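Local atomic coordinates of JSC1_58120g3 ([Leptolyngbya] sp. JSC-1, PDB entry 6XHH), a protein that binds a bilin chromophore in a GAF domain of the phytochrome superfamily and probably senses light, its dark state absorbing far-red. Residues 35-40 with 52-57; 129-134 with 143-148. One frame throughout, in Å; residues are numbered along the deposited sequence.

Contact 1 (35-40 with 52-57)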
# COMPACT_ATOMS: atom_id res chain seq x y z
N ILE A 35 -0.52 -12.97 2.55
CA ILE A 35 -0.95 -12.59 1.21
C ILE A 35 0.18 -12.76 0.21
O ILE A 35 1.29 -13.18 0.57
CB ILE A 35 -1.48 -11.15 1.17
CG1 ILE A 35 -0.40 -10.16 1.67
CG2 ILE A 35 -2.78 -11.03 1.98
CD1 ILE A 35 -0.88 -8.71 1.74
N GLU A 36 -0.08 -12.41 -1.04
CA GLU A 36 0.81 -12.78 -2.13
C GLU A 36 1.77 -11.68 -2.55
O GLU A 36 2.80 -11.99 -3.15
CB GLU A 36 -0.02 -13.26 -3.33
CG GLU A 36 -0.65 -14.63 -3.04
CD GLU A 36 -1.89 -14.98 -3.86
OE1 GLU A 36 -2.51 -14.11 -4.52
OE2 GLU A 36 -2.24 -16.18 -3.85
N ARG A 37 1.49 -10.42 -2.23
CA ARG A 37 2.46 -9.37 -2.55
C ARG A 37 2.24 -8.17 -1.66
O ARG A 37 1.10 -7.79 -1.40
CB ARG A 37 2.37 -8.93 -4.01
CG ARG A 37 3.64 -8.28 -4.50
CD ARG A 37 3.45 -7.48 -5.76
NE ARG A 37 2.96 -8.25 -6.90
CZ ARG A 37 3.72 -8.98 -7.71
NH1 ARG A 37 5.04 -9.08 -7.51
NH2 ARG A 37 3.17 -9.61 -8.74
N VAL A 38 3.34 -7.58 -1.20
CA VAL A 38 3.35 -6.26 -0.58
C VAL A 38 4.44 -5.44 -1.26
O VAL A 38 5.55 -5.95 -1.47
CB VAL A 38 3.58 -6.32 0.95
CG1 VAL A 38 3.62 -4.91 1.54
CG2 VAL A 38 2.48 -7.12 1.60
N THR A 39 4.13 -4.20 -1.60
CA THR A 39 5.05 -3.35 -2.34
C THR A 39 5.20 -1.99 -1.66
O THR A 39 4.28 -1.47 -1.03
CB THR A 39 4.59 -3.09 -3.79
OG1 THR A 39 3.32 -2.41 -3.80
CG2 THR A 39 4.46 -4.37 -4.56
N ILE A 40 6.38 -1.41 -1.86
CA ILE A 40 6.63 -0.00 -1.59
C ILE A 40 6.86 0.68 -2.93
O ILE A 40 7.71 0.25 -3.72
CB ILE A 40 7.84 0.20 -0.65
CG1 ILE A 40 7.51 -0.38 0.73
CG2 ILE A 40 8.19 1.68 -0.53
CD1 ILE A 40 8.74 -0.65 1.60
N ILE A 52 9.61 0.22 -5.83
CA ILE A 52 10.95 0.23 -5.27
C ILE A 52 11.31 -1.10 -4.62
O ILE A 52 12.43 -1.59 -4.79
CB ILE A 52 11.08 1.38 -4.24
CG1 ILE A 52 10.70 2.69 -4.90
CG2 ILE A 52 12.49 1.42 -3.65
CD1 ILE A 52 11.52 3.03 -6.10
N THR A 53 10.39 -1.67 -3.85
CA THR A 53 10.64 -2.88 -3.08
C THR A 53 9.38 -3.73 -3.07
O THR A 53 8.26 -3.21 -3.07
CB THR A 53 11.05 -2.56 -1.64
OG1 THR A 53 12.12 -1.63 -1.67
CG2 THR A 53 11.55 -3.82 -0.93
N GLU A 54 9.56 -5.05 -3.03
CA GLU A 54 8.42 -5.93 -2.98
C GLU A 54 8.79 -7.21 -2.24
O GLU A 54 9.96 -7.60 -2.18
CB GLU A 54 7.92 -6.25 -4.39
CG GLU A 54 8.80 -7.22 -5.14
CD GLU A 54 8.50 -7.26 -6.63
OE1 GLU A 54 9.44 -7.13 -7.44
OE2 GLU A 54 7.31 -7.41 -6.98
N SER A 55 7.76 -7.84 -1.67
CA SER A 55 7.84 -9.20 -1.17
C SER A 55 6.69 -9.95 -1.82
O SER A 55 5.56 -9.47 -1.83
CB SER A 55 7.74 -9.24 0.36
OG SER A 55 7.46 -10.54 0.85
N GLU A 56 6.99 -11.09 -2.45
CA GLU A 56 5.99 -11.82 -3.21
C GLU A 56 6.02 -13.30 -2.84
O GLU A 56 7.05 -13.84 -2.45
CB GLU A 56 6.22 -11.59 -4.72
CG GLU A 56 5.36 -12.42 -5.65
CD GLU A 56 6.00 -13.74 -6.02
OE1 GLU A 56 7.16 -13.75 -6.49
OE2 GLU A 56 5.34 -14.78 -5.83
N ALA A 57 4.85 -13.95 -2.97
CA ALA A 57 4.70 -15.37 -2.70
C ALA A 57 3.73 -15.97 -3.70
O ALA A 57 2.63 -15.46 -3.89
CB ALA A 57 4.21 -15.62 -1.27
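Arg37 and Glu54 form a salt bridge across strands 37-43 and 49-56, a beta hairpin of the GAF-domain sheet, with NH1 of Arg37 lying 2.9 Å from OE2 of Glu54. The carboxylate oxygen comes in at the edge of the guanidinium, near its plane, but the bond is bent (122° at the hydrogen) and weak. Backbone bonds pair Val38 with Ser55 in both directions. Farther along, Ile52 and Thr53 both face Ile40 in a classic beta bulge, and Ile40 O accepts from Ile52 N at 2.8 Å and Thr53 N at 3.3 Å.

CG of Glu56 lies over one face of the guanidinium, 3.8 Å from Arg37 NH1. The chain of Arg37 leaves with CG opposite the backbone N (chi1 -158°) and bends at chi3, which carries NH1 across toward the Glu54 and Glu56 side chains. The following loop completes the cluster: Arg37 NH1 has a stronger partner in Arg61 O, Glu54 OE2 accepts from Leu63 N, and the Glu56 carboxylate turns off to Trp60 N. A leucine here would probably leave Glu54 without its charged mate and Arg61 O without this donor.

Beside the salt bridge, CG2 of Thr39 packs on CB of Glu54 at 3.9 Å. On the opposite face Ile40 and Thr53 touch through their CB atoms. That face lies under helix 18-33, where Thr26 meets Ile40 and Ser55, and Phe22 meets Thr53; strand 139-148 flanks 37-40 on its other edge.

Contact 2 (129-134 with 143-148). With M1V (mesobiliverdin IX(alpha)), chain C.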
# COMPACT_ATOMS: atom_id res chain seq x y z
N CYS A 129 -6.76 -5.14 -3.25
CA CYS A 129 -5.68 -4.24 -2.83
C CYS A 129 -6.11 -3.39 -1.64
O CYS A 129 -7.23 -2.88 -1.61
CB CYS A 129 -5.22 -3.30 -3.96
SG CYS A 129 -6.55 -2.29 -4.72
N ALA A 130 -5.19 -3.22 -0.70
CA ALA A 130 -5.31 -2.25 0.38
C ALA A 130 -4.09 -1.35 0.28
O ALA A 130 -2.96 -1.84 0.34
CB ALA A 130 -5.39 -2.93 1.76
N VAL A 131 -4.31 -0.05 0.08
CA VAL A 131 -3.27 0.89 -0.33
C VAL A 131 -3.29 2.09 0.61
O VAL A 131 -4.35 2.69 0.84
CB VAL A 131 -3.43 1.34 -1.80
CG1 VAL A 131 -2.19 2.13 -2.27
CG2 VAL A 131 -3.69 0.14 -2.72
N VAL A 132 -2.13 2.44 1.17
CA VAL A 132 -2.06 3.55 2.12
C VAL A 132 -0.87 4.44 1.81
O VAL A 132 0.12 4.02 1.20
CB VAL A 132 -1.96 3.08 3.58
CG1 VAL A 132 -3.13 2.17 3.95
CG2 VAL A 132 -0.61 2.41 3.84
N ALA A 133 -0.97 5.68 2.26
CA ALA A 133 0.04 6.69 1.98
C ALA A 133 1.27 6.50 2.85
O ALA A 133 1.18 6.19 4.04
CB ALA A 133 -0.55 8.09 2.20
N ILE A 134 2.44 6.73 2.26
CA ILE A 134 3.69 6.88 3.01
C ILE A 134 4.03 8.36 3.02
O ILE A 134 4.27 8.94 1.95
CB ILE A 134 4.83 6.07 2.38
CG1 ILE A 134 4.55 4.58 2.41
CG2 ILE A 134 6.15 6.32 3.12
CD1 ILE A 134 5.52 3.78 1.53
N LEU A 143 3.47 5.05 -1.72
CA LEU A 143 2.38 4.19 -1.30
C LEU A 143 2.90 2.84 -0.82
O LEU A 143 3.83 2.28 -1.41
CB LEU A 143 1.38 3.96 -2.45
CG LEU A 143 0.80 5.21 -3.12
CD1 LEU A 143 0.03 4.84 -4.40
CD2 LEU A 143 -0.10 5.94 -2.15
N LEU A 144 2.27 2.32 0.23
CA LEU A 144 2.45 0.95 0.69
C LEU A 144 1.19 0.18 0.33
O LEU A 144 0.09 0.57 0.74
CB LEU A 144 2.71 0.91 2.20
CG LEU A 144 2.71 -0.44 2.92
CD1 LEU A 144 3.88 -1.31 2.48
CD2 LEU A 144 2.75 -0.25 4.43
N SER A 145 1.35 -0.88 -0.46
CA SER A 145 0.23 -1.65 -1.00
C SER A 145 0.33 -3.09 -0.54
O SER A 145 1.39 -3.72 -0.63
CB SER A 145 0.20 -1.61 -2.54
OG SER A 145 0.11 -0.25 -2.99
N ALA A 146 -0.79 -3.61 -0.05
CA ALA A 146 -0.99 -5.03 0.21
C ALA A 146 -1.89 -5.61 -0.87
O ALA A 146 -3.01 -5.10 -1.08
CB ALA A 146 -1.62 -5.22 1.59
N PHE A 147 -1.43 -6.66 -1.54
CA PHE A 147 -2.13 -7.20 -2.70
C PHE A 147 -2.44 -8.69 -2.50
O PHE A 147 -1.62 -9.44 -1.96
CB PHE A 147 -1.28 -7.08 -3.99
CG PHE A 147 -1.02 -5.67 -4.46
CD1 PHE A 147 -2.03 -4.73 -4.57
CD2 PHE A 147 0.26 -5.30 -4.86
CE1 PHE A 147 -1.77 -3.45 -5.07
CE2 PHE A 147 0.53 -4.03 -5.34
CZ PHE A 147 -0.49 -3.11 -5.45
N GLN A 148 -3.60 -9.12 -2.98
CA GLN A 148 -3.82 -10.53 -3.25
C GLN A 148 -3.99 -10.69 -4.76
O GLN A 148 -4.66 -9.88 -5.41
CB GLN A 148 -5.02 -11.08 -2.48
CG GLN A 148 -5.11 -12.62 -2.44
CD GLN A 148 -4.09 -13.26 -1.52
OE1 GLN A 148 -2.99 -12.76 -1.33
NE2 GLN A 148 -4.45 -14.41 -0.95
OA M1V C . -3.52 3.45 -14.70
C1A M1V C . -4.60 3.99 -14.89
NA M1V C . -5.40 4.44 -13.91
C2A M1V C . -5.19 4.24 -16.14
CMA M1V C . -4.60 3.88 -17.49
C3A M1V C . -6.41 4.88 -15.93
CAA M1V C . -7.39 5.33 -16.95
CBA M1V C . -7.61 6.84 -16.91
C4A M1V C . -6.55 5.00 -14.46
CHA M1V C . -7.61 5.59 -13.83
C1B M1V C . -7.89 5.80 -12.40
C2B M1V C . -9.10 6.38 -11.96
CMB M1V C . -10.24 6.83 -12.85
C3B M1V C . -9.05 6.44 -10.60
CAB M1V C . -10.14 6.98 -9.68
CBB M1V C . -10.84 5.83 -8.96
CGB M1V C . -11.66 5.01 -9.93
O2B M1V C . -12.68 5.51 -10.47
O1B M1V C . -11.35 3.83 -10.22
NB M1V C . -7.13 5.52 -11.33
C4B M1V C . -7.79 5.90 -10.22
CHB M1V C . -7.41 5.82 -8.87
C1C M1V C . -6.34 5.17 -8.23
C2C M1V C . -6.31 4.95 -6.85
CAC M1V C . -7.35 5.46 -5.87
CBC M1V C . -6.94 6.94 -5.64
CGC M1V C . -8.02 7.84 -5.06
O2C M1V C . -9.15 7.38 -4.78
O1C M1V C . -7.80 9.06 -4.88
C3C M1V C . -5.12 4.28 -6.57
CMC M1V C . -4.68 3.85 -5.19
NC M1V C . -5.21 4.62 -8.79
C4C M1V C . -4.45 4.07 -7.79
CHC M1V C . -3.20 3.46 -8.11
C1D M1V C . -2.36 2.69 -7.34
C2D M1V C . -0.94 2.77 -7.34
CMD M1V C . -0.11 3.75 -8.15
ND M1V C . -2.73 1.66 -6.48
C4D M1V C . -1.61 1.14 -5.95
OD M1V C . -1.62 0.20 -5.14
C3D M1V C . -0.47 1.83 -6.48
CAD M1V C . 0.97 1.58 -6.13
CBD M1V C . 1.45 0.33 -6.82
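Ala130 and Ala146 exchange two backbone hydrogen bonds, and Val132 and Leu144 do the same, in a regular antiparallel hairpin whose strand segments run 173° apart with axes 4.7 Å from each other. Both pairs are nearly straight; Ala146 N to Ala130 O is 2.8 Å with 174° at the hydrogen. The non-hydrogen-bonded pairs, Val131-Ser145 between these two and Cys129-Phe147 and Ala133-Leu143 flanking them, turn their side chains to the other face of the sheet, where the bilin lies.

Ser145 makes the polar contact there: its OG donates to OD of the mesobiliverdin, the carbonyl oxygen of the D ring, at 2.8 Å. With OG opposite its own carbonyl carbon (chi1 -58°), the CB-OG bond lies mostly along the strand, which sets the hydroxyl beside Val131 and within reach of OD. Val131 crowds the same spot from the partner strand, CG1 lying 3.4 Å from Ser145 OG and CG2 3.2 Å from OD. Phe147 comes to OD with the edge of its ring, and CB of Cys129 meets that ring's edge in plane, 3.5 Å from Phe147 CD1. Leu143 reaches the D ring carbons with CD1, 3.7 Å from C3D of the bilin.

On the reverse face Val132 and Leu144 run alongside each other off the sheet, with CG2 of Val132 4.0 Å from CB of Leu144. CD1 of Ile134 reaches the backbone of Leu143 as well as the Leu144 side chain. Helix 157-178 packs against this side through Leu163, Met164 and Ala167.

From this hairpin the D-ring carbonyl thus meets buried apolar groups of Val131 and Phe147 and one hydroxyl donor, a setting likely to fix the ring's orientation and probably to influence the absorption of the chromophore.

Contacts 1 and 2 are two beta hairpins of the GAF domain's antiparallel sheet, in series along the chain with other strands and helices between, their centres about 10 Å apart. They join where strand 37-43 runs beside strand 139-148: Arg37 O lies 2.8 Å from Phe147 N and Thr39 N 2.9 Å from Ser145 O, both probable hydrogen bonds. Thr39 also packs on Ser145 and Phe147, and its side chain comes within about 4 Å of the bilin, so contact 1 borders the pocket that contact 2 helps to build. Trp68, Asp70, Arg80, Thr114 and His117 also hydrogen-bond to the chromophore. Contact 2 lies near the centre of the chain; contact 1 is farther out and only partly buried.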